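PDB 6QWT: genome polyprotein from Chicken sicinivirus JSY, which includes at its C-terminal end the 3Dpol RNA-dependent RNA polymerase, which probably copies the viral RNA genome. Local coordinates for residues V32-A37 and S401-Q406; V387-F392 and V461-W466; S423-A428 and N434-W439; T442-C447 and P454-Y459. All blocks are in the same frame, centred on the assembly; numbering follows the deposited sequence.

Interaction 1 (V32-A37 and S401-Q406)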
loop_
_atom_site.group_PDB
_atom_site.type_symbol
_atom_site.label_atom_id
_atom_site.label_comp_id
_atom_site.label_asym_id
_atom_site.label_seq_id
_atom_site.Cartn_x
_atom_site.Cartn_y
_atom_site.Cartn_z
ATOM N N VAL A 32 14.980 19.131 11.985
ATOM C CA VAL A 32 13.869 18.217 12.230
ATOM C C VAL A 32 12.622 18.768 11.545
ATOM O O VAL A 32 12.043 19.761 11.992
ATOM C CB VAL A 32 13.637 18.010 13.731
ATOM C CG1 VAL A 32 12.396 17.157 13.971
ATOM C CG2 VAL A 32 14.861 17.366 14.366
ATOM N N THR A 33 12.209 18.124 10.453
ATOM C CA THR A 33 10.969 18.453 9.764
ATOM C C THR A 33 9.894 17.396 9.959
ATOM O O THR A 33 8.788 17.551 9.432
ATOM C CB THR A 33 11.219 18.651 8.262
ATOM O OG1 THR A 33 11.476 17.383 7.648
ATOM C CG2 THR A 33 12.409 19.570 8.029
ATOM N N LYS A 34 10.190 16.325 10.695
ATOM C CA LYS A 34 9.245 15.246 10.932
ATOM C C LYS A 34 9.353 14.793 12.379
ATOM O O LYS A 34 10.425 14.854 12.985
ATOM C CB LYS A 34 9.495 14.051 10.004
ATOM C CG LYS A 34 8.952 14.209 8.594
ATOM C CD LYS A 34 9.602 13.202 7.655
ATOM C CE LYS A 34 8.649 12.747 6.565
ATOM N NZ LYS A 34 9.278 11.710 5.699
ATOM N N GLU A 35 8.233 14.330 12.919
ATOM C CA GLU A 35 8.140 13.836 14.283
ATOM C C GLU A 35 7.142 12.688 14.309
ATOM O O GLU A 35 6.335 12.541 13.386
ATOM C CB GLU A 35 7.704 14.943 15.253
ATOM C CG GLU A 35 8.776 15.982 15.539
ATOM C CD GLU A 35 8.285 17.088 16.454
ATOM O OE1 GLU A 35 7.235 16.900 17.104
ATOM O OE2 GLU A 35 8.945 18.146 16.519
ATOM N N PRO A 36 7.185 11.845 15.345
ATOM C CA PRO A 36 6.195 10.766 15.452
ATOM C C PRO A 36 4.775 11.310 15.491
ATOM O O PRO A 36 4.501 12.338 16.112
ATOM C CB PRO A 36 6.568 10.072 16.767
ATOM C CG PRO A 36 8.025 10.360 16.936
ATOM C CD PRO A 36 8.219 11.747 16.391
ATOM N N ALA A 37 3.870 10.605 14.812
ATOM C CA ALA A 37 2.481 11.034 14.727
ATOM C C ALA A 37 1.845 11.101 16.110
ATOM O O ALA A 37 2.241 10.392 17.040
ATOM C CB ALA A 37 1.676 10.081 13.842
ATOM N N SER A 401 13.353 10.775 -2.181
ATOM C CA SER A 401 13.540 12.120 -1.657
ATOM C C SER A 401 14.508 12.083 -0.478
ATOM O O SER A 401 14.371 11.224 0.403
ATOM C CB SER A 401 12.202 12.716 -1.220
ATOM O OG SER A 401 11.588 11.900 -0.236
ATOM N N PRO A 402 15.499 12.978 -0.430
ATOM C CA PRO A 402 16.468 12.937 0.679
ATOM C C PRO A 402 15.829 13.073 2.049
ATOM O O PRO A 402 16.386 12.572 3.034
ATOM C CB PRO A 402 17.404 14.114 0.365
ATOM C CG PRO A 402 17.285 14.309 -1.112
ATOM C CD PRO A 402 15.853 13.986 -1.444
ATOM N N GLU A 403 14.664 13.725 2.134
ATOM C CA GLU A 403 13.978 13.874 3.412
ATOM C C GLU A 403 13.635 12.521 4.021
ATOM O O GLU A 403 13.555 12.398 5.246
ATOM C CB GLU A 403 12.713 14.717 3.235
ATOM C CG GLU A 403 12.096 15.177 4.547
ATOM C CD GLU A 403 10.784 15.920 4.354
ATOM O OE1 GLU A 403 10.625 17.013 4.944
ATOM O OE2 GLU A 403 9.913 15.415 3.611
ATOM N N THR A 404 13.429 11.501 3.185
ATOM C CA THR A 404 13.111 10.169 3.689
ATOM C C THR A 404 14.200 9.663 4.632
ATOM O O THR A 404 13.939 9.383 5.806
ATOM C CB THR A 404 12.911 9.200 2.520
ATOM O OG1 THR A 404 11.765 9.599 1.755
ATOM C CG2 THR A 404 12.705 7.787 3.034
ATOM N N TYR A 405 15.432 9.540 4.137
ATOM C CA TYR A 405 16.497 8.966 4.953
ATOM C C TYR A 405 17.197 9.986 5.845
ATOM O O TYR A 405 17.862 9.587 6.808
ATOM C CB TYR A 405 17.536 8.252 4.075
ATOM C CG TYR A 405 18.044 9.032 2.883
ATOM C CD1 TYR A 405 17.455 8.889 1.633
ATOM C CD2 TYR A 405 19.133 9.888 2.999
ATOM C CE1 TYR A 405 17.923 9.589 0.531
ATOM C CE2 TYR A 405 19.610 10.596 1.901
ATOM C CZ TYR A 405 19.000 10.441 0.671
ATOM O OH TYR A 405 19.464 11.138 -0.422
ATOM N N GLN A 406 17.066 11.284 5.558
ATOM C CA GLN A 406 17.598 12.289 6.473
ATOM C C GLN A 406 16.780 12.351 7.758
ATOM O O GLN A 406 17.338 12.512 8.850
ATOM C CB GLN A 406 17.636 13.657 5.794
ATOM C CG GLN A 406 18.754 13.803 4.768
ATOM C CD GLN A 406 18.628 15.068 3.940
ATOM O OE1 GLN A 406 17.587 15.724 3.940
ATOM N NE2 GLN A 406 19.692 15.416 3.225
HETATM O O HOH W 1 11.184 9.986 6.734
#

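Interaction 2 (V387-F392 and V461-W466)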
loop_
_atom_site.group_PDB
_atom_site.type_symbol
_atom_site.label_atom_id
_atom_site.label_comp_id
_atom_site.label_asym_id
_atom_site.label_seq_id
_atom_site.Cartn_x
_atom_site.Cartn_y
_atom_site.Cartn_z
ATOM N N VAL A 387 16.033 8.319 -12.475
ATOM C CA VAL A 387 17.272 8.938 -12.921
ATOM C C VAL A 387 18.146 7.900 -13.617
ATOM O O VAL A 387 18.595 6.945 -12.977
ATOM C CB VAL A 387 18.045 9.592 -11.763
ATOM C CG1 VAL A 387 19.359 10.166 -12.268
ATOM C CG2 VAL A 387 17.200 10.676 -11.103
ATOM N N PRO A 388 18.413 8.036 -14.917
ATOM C CA PRO A 388 19.297 7.074 -15.594
ATOM C C PRO A 388 20.706 7.093 -15.017
ATOM O O PRO A 388 21.205 8.124 -14.564
ATOM C CB PRO A 388 19.288 7.551 -17.053
ATOM C CG PRO A 388 18.015 8.332 -17.192
ATOM C CD PRO A 388 17.805 8.990 -15.857
ATOM N N ASP A 389 21.345 5.926 -15.038
ATOM C CA ASP A 389 22.713 5.816 -14.550
ATOM C C ASP A 389 23.665 6.582 -15.462
ATOM O O ASP A 389 23.525 6.567 -16.688
ATOM C CB ASP A 389 23.118 4.344 -14.461
ATOM C CG ASP A 389 24.484 4.147 -13.828
ATOM O OD1 ASP A 389 25.451 3.884 -14.575
ATOM O OD2 ASP A 389 24.589 4.250 -12.586
ATOM N N GLU A 390 24.638 7.265 -14.852
ATOM C CA GLU A 390 25.542 8.121 -15.616
ATOM C C GLU A 390 26.384 7.324 -16.605
ATOM O O GLU A 390 26.755 7.846 -17.663
ATOM C CB GLU A 390 26.449 8.907 -14.665
ATOM C CG GLU A 390 25.959 10.318 -14.361
ATOM C CD GLU A 390 26.794 11.012 -13.297
ATOM O OE1 GLU A 390 26.204 11.664 -12.409
ATOM O OE2 GLU A 390 28.038 10.907 -13.349
ATOM N N ARG A 391 26.694 6.069 -16.290
ATOM C CA ARG A 391 27.558 5.253 -17.135
ATOM C C ARG A 391 26.791 4.263 -17.998
ATOM O O ARG A 391 27.184 4.011 -19.142
ATOM C CB ARG A 391 28.575 4.498 -16.276
ATOM C CG ARG A 391 29.487 3.584 -17.073
ATOM C CD ARG A 391 30.622 3.052 -16.225
ATOM N NE ARG A 391 31.449 2.113 -16.974
ATOM C CZ ARG A 391 32.554 1.550 -16.499
ATOM N NH1 ARG A 391 32.965 1.831 -15.271
ATOM N NH2 ARG A 391 33.245 0.703 -17.250
ATOM N N PHE A 392 25.705 3.689 -17.475
ATOM C CA PHE A 392 24.840 2.771 -18.214
ATOM C C PHE A 392 23.443 3.383 -18.255
ATOM O O PHE A 392 22.563 3.011 -17.461
ATOM C CB PHE A 392 24.828 1.382 -17.578
ATOM C CG PHE A 392 26.198 0.812 -17.342
ATOM C CD1 PHE A 392 26.828 0.058 -18.318
ATOM C CD2 PHE A 392 26.856 1.024 -16.140
ATOM C CE1 PHE A 392 28.087 -0.469 -18.102
ATOM C CE2 PHE A 392 28.116 0.497 -15.918
ATOM C CZ PHE A 392 28.732 -0.249 -16.900
ATOM N N VAL A 461 30.127 -1.217 -2.959
ATOM C CA VAL A 461 29.344 -2.429 -2.737
ATOM C C VAL A 461 27.908 -2.228 -3.209
ATOM O O VAL A 461 27.333 -3.087 -3.888
ATOM C CB VAL A 461 29.393 -2.834 -1.251
ATOM C CG1 VAL A 461 28.355 -3.913 -0.955
ATOM C CG2 VAL A 461 30.791 -3.304 -0.870
ATOM N N LEU A 462 27.307 -1.090 -2.855
ATOM C CA LEU A 462 25.914 -0.855 -3.216
ATOM C C LEU A 462 25.756 -0.677 -4.721
ATOM O O LEU A 462 24.816 -1.212 -5.318
ATOM C CB LEU A 462 25.377 0.364 -2.467
ATOM C CG LEU A 462 25.322 0.195 -0.946
ATOM C CD1 LEU A 462 25.099 1.529 -0.243
ATOM C CD2 LEU A 462 24.251 -0.816 -0.556
ATOM N N GLN A 463 26.668 0.067 -5.351
ATOM C CA GLN A 463 26.553 0.301 -6.785
ATOM C C GLN A 463 26.823 -0.972 -7.576
ATOM O O GLN A 463 26.136 -1.246 -8.567
ATOM C CB GLN A 463 27.497 1.423 -7.220
ATOM C CG GLN A 463 27.577 1.632 -8.732
ATOM C CD GLN A 463 26.307 2.223 -9.335
ATOM O OE1 GLN A 463 25.306 2.431 -8.643
ATOM N NE2 GLN A 463 26.348 2.502 -10.634
ATOM N N TYR A 464 27.809 -1.769 -7.155
ATOM C CA TYR A 464 28.060 -3.031 -7.845
ATOM C C TYR A 464 26.849 -3.949 -7.758
ATOM O O TYR A 464 26.406 -4.511 -8.766
ATOM C CB TYR A 464 29.287 -3.740 -7.269
ATOM C CG TYR A 464 29.296 -5.206 -7.649
ATOM C CD1 TYR A 464 29.647 -5.605 -8.935
ATOM C CD2 TYR A 464 28.907 -6.186 -6.741
ATOM C CE1 TYR A 464 29.632 -6.936 -9.296
ATOM C CE2 TYR A 464 28.888 -7.520 -7.098
ATOM C CZ TYR A 464 29.251 -7.890 -8.375
ATOM O OH TYR A 464 29.236 -9.220 -8.734
ATOM N N ARG A 465 26.306 -4.128 -6.551
ATOM C CA ARG A 465 25.191 -5.054 -6.385
ATOM C C ARG A 465 23.940 -4.565 -7.102
ATOM O O ARG A 465 23.149 -5.385 -7.581
ATOM C CB ARG A 465 24.915 -5.286 -4.899
ATOM C CG ARG A 465 25.813 -6.357 -4.293
ATOM C CD ARG A 465 25.378 -6.765 -2.897
ATOM N NE ARG A 465 24.089 -7.453 -2.881
ATOM C CZ ARG A 465 23.900 -8.712 -3.266
ATOM N NH1 ARG A 465 22.688 -9.247 -3.208
ATOM N NH2 ARG A 465 24.917 -9.439 -3.713
ATOM N N TRP A 466 23.749 -3.248 -7.210
ATOM C CA TRP A 466 22.620 -2.741 -7.986
ATOM C C TRP A 466 22.784 -3.070 -9.462
ATOM O O TRP A 466 21.854 -3.575 -10.103
ATOM C CB TRP A 466 22.469 -1.234 -7.802
ATOM C CG TRP A 466 21.368 -0.667 -8.652
ATOM C CD1 TRP A 466 20.026 -0.780 -8.432
ATOM C CD2 TRP A 466 21.513 0.088 -9.865
ATOM N NE1 TRP A 466 19.328 -0.140 -9.427
ATOM C CE2 TRP A 466 20.217 0.401 -10.319
ATOM C CE3 TRP A 466 22.612 0.528 -10.610
ATOM C CZ2 TRP A 466 19.990 1.136 -11.483
ATOM C CZ3 TRP A 466 22.384 1.258 -11.765
ATOM C CH2 TRP A 466 21.085 1.555 -12.189
#

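Interaction 3 (S423-A428 and N434-W439)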
loop_
_atom_site.group_PDB
_atom_site.type_symbol
_atom_site.label_atom_id
_atom_site.label_comp_id
_atom_site.label_asym_id
_atom_site.label_seq_id
_atom_site.Cartn_x
_atom_site.Cartn_y
_atom_site.Cartn_z
ATOM N N SER A 423 19.725 -0.169 6.612
ATOM C CA SER A 423 18.580 -0.202 5.708
ATOM C C SER A 423 18.404 1.117 4.961
ATOM O O SER A 423 17.858 1.128 3.852
ATOM C CB SER A 423 17.308 -0.560 6.478
ATOM O OG SER A 423 17.162 0.263 7.618
ATOM N N LEU A 424 18.852 2.232 5.543
ATOM C CA LEU A 424 18.778 3.512 4.850
ATOM C C LEU A 424 19.883 3.680 3.815
ATOM O O LEU A 424 19.703 4.439 2.854
ATOM C CB LEU A 424 18.823 4.661 5.860
ATOM C CG LEU A 424 17.629 4.711 6.823
ATOM C CD1 LEU A 424 17.812 5.800 7.866
ATOM C CD2 LEU A 424 16.310 4.902 6.076
ATOM N N CYS A 425 21.011 2.986 3.982
ATOM C CA CYS A 425 22.044 2.995 2.952
ATOM C C CYS A 425 21.502 2.471 1.629
ATOM O O CYS A 425 21.886 2.953 0.558
ATOM C CB CYS A 425 23.241 2.165 3.407
ATOM S SG CYS A 425 24.173 2.915 4.753
ATOM N N TYR A 426 20.603 1.483 1.684
ATOM C CA TYR A 426 20.016 0.934 0.468
ATOM C C TYR A 426 19.181 1.961 -0.283
ATOM O O TYR A 426 18.971 1.809 -1.492
ATOM C CB TYR A 426 19.153 -0.284 0.799
ATOM C CG TYR A 426 19.924 -1.442 1.383
ATOM C CD1 TYR A 426 19.622 -1.936 2.646
ATOM C CD2 TYR A 426 20.954 -2.048 0.670
ATOM C CE1 TYR A 426 20.325 -2.999 3.186
ATOM C CE2 TYR A 426 21.665 -3.113 1.205
ATOM C CZ TYR A 426 21.344 -3.583 2.463
ATOM O OH TYR A 426 22.039 -4.641 3.005
ATOM N N LEU A 427 18.698 2.995 0.406
ATOM C CA LEU A 427 17.905 4.039 -0.227
ATOM C C LEU A 427 18.755 5.218 -0.680
ATOM O O LEU A 427 18.509 5.782 -1.752
ATOM C CB LEU A 427 16.816 4.530 0.735
ATOM C CG LEU A 427 15.858 3.472 1.294
ATOM C CD1 LEU A 427 14.891 4.095 2.288
ATOM C CD2 LEU A 427 15.103 2.794 0.165
ATOM N N ALA A 428 19.762 5.588 0.113
ATOM C CA ALA A 428 20.478 6.846 -0.058
ATOM C C ALA A 428 21.567 6.807 -1.125
ATOM O O ALA A 428 21.857 7.845 -1.728
ATOM C CB ALA A 428 21.101 7.270 1.276
ATOM N N ASN A 434 28.760 11.028 -3.995
ATOM C CA ASN A 434 29.135 12.093 -3.077
ATOM C C ASN A 434 27.949 12.693 -2.337
ATOM O O ASN A 434 28.138 13.259 -1.255
ATOM C CB ASN A 434 29.900 13.187 -3.827
ATOM C CG ASN A 434 31.279 12.725 -4.265
ATOM O OD1 ASN A 434 32.047 12.186 -3.465
ATOM N ND2 ASN A 434 31.590 12.911 -5.541
ATOM N N ASN A 435 26.738 12.587 -2.882
ATOM C CA ASN A 435 25.562 12.890 -2.076
ATOM C C ASN A 435 25.356 11.823 -1.011
ATOM O O ASN A 435 24.955 12.128 0.117
ATOM C CB ASN A 435 24.331 13.021 -2.967
ATOM C CG ASN A 435 24.435 14.191 -3.918
ATOM O OD1 ASN A 435 24.683 15.321 -3.497
ATOM N ND2 ASN A 435 24.264 13.928 -5.209
ATOM N N TYR A 436 25.646 10.565 -1.350
ATOM C CA TYR A 436 25.656 9.503 -0.352
ATOM C C TYR A 436 26.687 9.782 0.731
ATOM O O TYR A 436 26.408 9.621 1.924
ATOM C CB TYR A 436 25.940 8.166 -1.033
ATOM C CG TYR A 436 26.035 6.977 -0.104
ATOM C CD1 TYR A 436 24.958 6.600 0.690
ATOM C CD2 TYR A 436 27.200 6.222 -0.028
ATOM C CE1 TYR A 436 25.041 5.507 1.537
ATOM C CE2 TYR A 436 27.291 5.128 0.817
ATOM C CZ TYR A 436 26.208 4.776 1.596
ATOM O OH TYR A 436 26.291 3.685 2.437
ATOM N N GLN A 437 27.886 10.214 0.331
ATOM C CA GLN A 437 28.938 10.478 1.305
ATOM C C GLN A 437 28.560 11.625 2.233
ATOM O O GLN A 437 28.854 11.584 3.432
ATOM C CB GLN A 437 30.252 10.781 0.589
ATOM C CG GLN A 437 31.465 10.745 1.499
ATOM C CD GLN A 437 31.606 9.417 2.214
ATOM O OE1 GLN A 437 31.503 8.353 1.599
ATOM N NE2 GLN A 437 31.831 9.470 3.522
ATOM N N LYS A 438 27.903 12.659 1.694
ATOM C CA LYS A 438 27.509 13.797 2.522
ATOM C C LYS A 438 26.528 13.371 3.608
ATOM O O LYS A 438 26.629 13.813 4.758
ATOM C CB LYS A 438 26.905 14.899 1.652
ATOM C CG LYS A 438 27.928 15.699 0.857
ATOM C CD LYS A 438 27.246 16.630 -0.139
ATOM C CE LYS A 438 28.258 17.451 -0.933
ATOM N NZ LYS A 438 29.088 16.608 -1.838
ATOM N N TRP A 439 25.570 12.510 3.258
ATOM C CA TRP A 439 24.652 11.976 4.255
ATOM C C TRP A 439 25.400 11.146 5.293
ATOM O O TRP A 439 25.185 11.303 6.500
ATOM C CB TRP A 439 23.566 11.146 3.571
ATOM C CG TRP A 439 22.653 10.447 4.530
ATOM C CD1 TRP A 439 21.667 11.014 5.286
ATOM C CD2 TRP A 439 22.642 9.048 4.838
ATOM N NE1 TRP A 439 21.044 10.055 6.049
ATOM C CE2 TRP A 439 21.623 8.838 5.791
ATOM C CE3 TRP A 439 23.395 7.952 4.403
ATOM C CZ2 TRP A 439 21.338 7.579 6.315
ATOM C CZ3 TRP A 439 23.112 6.702 4.926
ATOM C CH2 TRP A 439 22.092 6.525 5.871
#

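Interaction 4 (T442-C447 and P454-Y459)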
loop_
_atom_site.group_PDB
_atom_site.type_symbol
_atom_site.label_atom_id
_atom_site.label_comp_id
_atom_site.label_asym_id
_atom_site.label_seq_id
_atom_site.Cartn_x
_atom_site.Cartn_y
_atom_site.Cartn_z
ATOM N N THR A 442 27.521 13.464 7.633
ATOM C CA THR A 442 26.709 14.235 8.571
ATOM C C THR A 442 26.148 13.345 9.674
ATOM O O THR A 442 26.124 13.737 10.847
ATOM C CB THR A 442 25.581 14.946 7.827
ATOM O OG1 THR A 442 26.132 15.761 6.789
ATOM C CG2 THR A 442 24.778 15.825 8.779
ATOM N N VAL A 443 25.701 12.141 9.319
ATOM C CA VAL A 443 25.168 11.219 10.314
ATOM C C VAL A 443 26.270 10.763 11.264
ATOM O O VAL A 443 26.052 10.639 12.474
ATOM C CB VAL A 443 24.484 10.032 9.612
ATOM C CG1 VAL A 443 24.231 8.893 10.590
ATOM C CG2 VAL A 443 23.185 10.488 8.955
ATOM N N GLN A 444 27.474 10.526 10.734
ATOM C CA GLN A 444 28.565 10.034 11.569
ATOM C C GLN A 444 29.003 11.076 12.592
ATOM O O GLN A 444 29.306 10.737 13.742
ATOM C CB GLN A 444 29.746 9.616 10.695
ATOM C CG GLN A 444 31.005 9.286 11.476
ATOM C CD GLN A 444 31.757 8.119 10.883
ATOM O OE1 GLN A 444 32.172 8.159 9.726
ATOM N NE2 GLN A 444 31.934 7.064 11.672
ATOM N N ALA A 445 29.044 12.349 12.196
ATOM C CA ALA A 445 29.476 13.389 13.124
ATOM C C ALA A 445 28.502 13.526 14.287
ATOM O O ALA A 445 28.919 13.690 15.439
ATOM C CB ALA A 445 29.636 14.719 12.389
ATOM N N GLN A 446 27.199 13.446 14.007
ATOM C CA GLN A 446 26.212 13.527 15.078
ATOM C C GLN A 446 26.269 12.295 15.973
ATOM O O GLN A 446 26.189 12.412 17.201
ATOM C CB GLN A 446 24.812 13.701 14.491
ATOM C CG GLN A 446 23.751 14.039 15.522
ATOM C CD GLN A 446 23.983 15.390 16.170
ATOM O OE1 GLN A 446 24.065 16.413 15.489
ATOM N NE2 GLN A 446 24.093 15.400 17.495
ATOM N N CYS A 447 26.411 11.108 15.375
ATOM C CA CYS A 447 26.483 9.879 16.161
ATOM C C CYS A 447 27.690 9.883 17.090
ATOM O O CYS A 447 27.629 9.347 18.205
ATOM C CB CYS A 447 26.537 8.665 15.236
ATOM S SG CYS A 447 24.993 8.291 14.391
ATOM N N PRO A 454 28.682 4.550 13.764
ATOM C CA PRO A 454 27.994 3.890 12.652
ATOM C C PRO A 454 28.971 3.385 11.604
ATOM O O PRO A 454 30.026 3.977 11.361
ATOM C CB PRO A 454 27.108 5.001 12.081
ATOM C CG PRO A 454 27.840 6.255 12.416
ATOM C CD PRO A 454 28.499 6.011 13.744
ATOM N N ILE A 455 28.601 2.270 10.982
ATOM C CA ILE A 455 29.342 1.684 9.870
ATOM C C ILE A 455 28.429 1.716 8.652
ATOM O O ILE A 455 27.330 1.149 8.682
ATOM C CB ILE A 455 29.802 0.249 10.174
ATOM C CG1 ILE A 455 30.736 0.226 11.389
ATOM C CG2 ILE A 455 30.473 -0.364 8.958
ATOM C CD1 ILE A 455 32.118 0.786 11.122
ATOM N N PHE A 456 28.877 2.376 7.590
ATOM C CA PHE A 456 28.091 2.517 6.372
ATOM C C PHE A 456 28.565 1.528 5.317
ATOM O O PHE A 456 29.769 1.312 5.149
ATOM C CB PHE A 456 28.181 3.946 5.830
ATOM C CG PHE A 456 27.733 4.999 6.809
ATOM C CD1 PHE A 456 26.402 5.380 6.877
ATOM C CD2 PHE A 456 28.644 5.610 7.658
ATOM C CE1 PHE A 456 25.984 6.352 7.775
ATOM C CE2 PHE A 456 28.236 6.581 8.557
ATOM C CZ PHE A 456 26.902 6.951 8.619
ATOM N N ILE A 457 27.612 0.921 4.617
ATOM C CA ILE A 457 27.961 0.063 3.479
ATOM C C ILE A 457 28.702 0.896 2.440
ATOM O O ILE A 457 28.206 1.968 2.039
ATOM C CB ILE A 457 26.698 -0.568 2.871
ATOM C CG1 ILE A 457 25.876 -1.264 3.954
ATOM C CG2 ILE A 457 27.069 -1.543 1.756
ATOM C CD1 ILE A 457 24.486 -1.660 3.499
ATOM N N PRO A 458 29.880 0.476 1.980
ATOM C CA PRO A 458 30.624 1.293 1.013
ATOM C C PRO A 458 29.845 1.458 -0.283
ATOM O O PRO A 458 29.118 0.560 -0.715
ATOM C CB PRO A 458 31.921 0.503 0.796
ATOM C CG PRO A 458 32.015 -0.428 1.975
ATOM C CD PRO A 458 30.602 -0.755 2.338
ATOM N N TYR A 459 29.997 2.636 -0.896
ATOM C CA TYR A 459 29.263 2.931 -2.124
ATOM C C TYR A 459 29.565 1.908 -3.212
ATOM O O TYR A 459 28.672 1.531 -3.983
ATOM C CB TYR A 459 29.589 4.343 -2.619
ATOM C CG TYR A 459 28.938 4.655 -3.949
ATOM C CD1 TYR A 459 27.636 5.139 -4.009
ATOM C CD2 TYR A 459 29.614 4.445 -5.146
ATOM C CE1 TYR A 459 27.030 5.409 -5.222
ATOM C CE2 TYR A 459 29.016 4.713 -6.361
ATOM C CZ TYR A 459 27.725 5.195 -6.393
ATOM O OH TYR A 459 27.128 5.466 -7.603
#

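Interaction 1 (V32-A37 and S401-Q406)
Thr33 and Glu403 approach from opposite directions where the N-terminal part of the polymerase, probably part of the fingers, reaches helix 402-408, probably the first of the thumb. This is consistent with the fingers-thumb contact that encircles the active site in picornaviral polymerases. The two segments are 364 positions apart at their closest ends, yet the junction is small and lies at the surface.

Glu403 carries the largest share. From CB, which starts out toward the facing segment, its CG runs anti to the backbone N (chi1 -168°), and the rest of the chain is extended. CG passes 3.9 Å from Thr33 OG1. Beyond CD the carboxylate divides its work. OE1 accepts a hydrogen bond from Thr33 OG1 at 2.9 Å, on the anti side and 34° out of the carboxylate plane. OE2 turns to Lys34 instead, 4.2 Å from its CE and 4.3 Å from its NZ. The opposite charges probably attract, but this is too long for a salt bridge.

Helix 402-408 also reaches the backbone here, since Gln407 OE1 accepts from Thr33 N. Just beyond, strand 34-36 pairs with strand 161-163. Lys34 NZ, also near Lys383, makes its link to the helix through a water: NZ donates to it at 2.8 Å, and the water in turn donates to Thr404 O at 3.0 Å.

Interaction 2 (V387-F392 and V461-W466)
A buried polar contact built around one carboxylate, that of Asp389, joins the end of the hairpin 384-388/396-400 to the C-terminal helix 459-469. The FLKR sequence characteristic of polymerase motif E runs into the hairpin's first strand, at the junction of palm and thumb, and the helix belongs to the thumb.

Gln463 and Asp389 approach from opposite directions. NE2 of Gln463 donates to Asp389 OD2 at 3.2 Å with an N-H...O angle of 152°; the oxygen lies near the amide plane and is met on its syn side, somewhat out of the carboxylate plane. The bend of the Gln463 chain at chi2 (70°) turns the amide to the acid.

Trp466, one helical turn on, runs past Asp389 in the opposite sense. Its CZ3 comes within 3.8 Å of OD2, and its CH2 within 4.1 Å of Asp389 CB, with ring and carboxylate inclined at 39°. The indole is held from elsewhere too: it stacks on His397 and donates a hydrogen bond from NE1 to Asp213 O.

The second oxygen, OD1, shapes its own chain: it takes Arg391 N at 3.0 Å, an Asx turn, and Phe392 N at 2.9 Å, which makes the wider Asx motif. His397 NE2 shares OD2 with the glutamine. Donors thus reach both oxygens, which would favour a charged carboxylate despite its burial and hold its rotation steady.

Interaction 3 (S423-A428 and N434-W439)
Ala428 sits in the angle between two aromatic side chains, Tyr436 and Trp439, and the packing is close there. Its CB lies over one face of the indole, 3.9 Å from Trp439 CE3 and offset toward the rim, while the same methyl meets the Tyr436 ring at the edge, in plane, 4.0 Å from CD1. A turn earlier, Cys425 sets its sulfur against the edges of both rings. SG stands in the plane of the indole, 3.9 Å from Trp439 CZ3, and beside the tyrosine ring as well, so it makes a sulfur-aromatic contact with each. Leu424 extends the apolar strip: its CB is 3.8 Å from Trp439 CH2.

Helices 417-428 and 433-449 form a roughly antiparallel helical hairpin of the thumb, with local axes 10.6 Å apart and running at 147° to each other. The small alanine is where the backbones come nearest, the CA atoms of Ala428 and Tyr436 being 5.8 Å apart. With CG anti to its backbone N (chi1 178°), Tyr436 carries its ring back to the first helix, and its OH, 3.2 Å from Cys425 SG, is hydrogen-bonded to Ile457 O.

The outer surfaces are quite different. Tyr426 points away from the seam, and Asn434, Gln437 and Lys438 stand exposed on the far side of the second helix, Gln437 NE2 bonding to Asp441 OD1.

Interaction 4 (T442-C447 and P454-Y459)
Pro454 touches Cys447 and Gln444 as the chain comes back from the end of helix 433-449 and begins to run along that same helix. Its ring edge is pressed to the helix surface: CD lies 3.6 Å from Cys447 CB, and CG lies 3.9 Å from Gln444 CA and 4.0 Å from Cys447 SG. The Gln444 side chain passes the proline obliquely, placing NE2 3.6 Å from Pro454 O, which is long for a bond.

Ile455 then starts away from the helix, and its carbonyl takes a hydrogen bond from Gln418 NE2. Phe456 turns in again. With CG anti to its own carbonyl carbon (chi1 -58°), its ring points end-on at the helix, and two neighbouring residues meet that rim near the ring plane. CZ is 3.8 Å from Val443 CG1, the branch of the valine that lies anti to its backbone N; CE2 is 4.0 Å from Gln444 CB. The contact is thus mainly apolar, with alternate residues, Pro454 and Phe456, facing the helix.

Further on the chain leaves residues 442-447. Ile457 packs against Thr422 and Tyr426, Pro458 occupies the N-cap position, and Tyr459 opens helix 459-469. Residues 454-457 therefore lie along the thumb's helical hairpin, with Pro454 and Phe456 resting on Ile421 of helix 417-428 as well as on helix 433-449.

How the interactions relate
Interactions 2, 3 and 4 are three joints of one thumb assembly, and interaction 1 ties that assembly to what are probably the fingers. Interactions 3 and 4 share helix 433-449 and have centres about 9 Å apart; Cys425 SG and Phe456 CD1, 3.9 Å apart, join them. Leu462 links interaction 2 to both, its CD1 3.6 Å from Cys425 O and its CG 3.7 Å from Ile457 CG2. Interaction 1 meets interaction 3 through Tyr405, whose CE2 is 3.7 Å from Ala428 CB. Along the chain, interactions 3 and 4 lie inside the loop that interaction 2 closes. None includes the hairpin 327-332/335-340, whose turn carries the YGDD sequence of motif C; interaction 2 reaches the palm-thumb junction through its motif E hairpin.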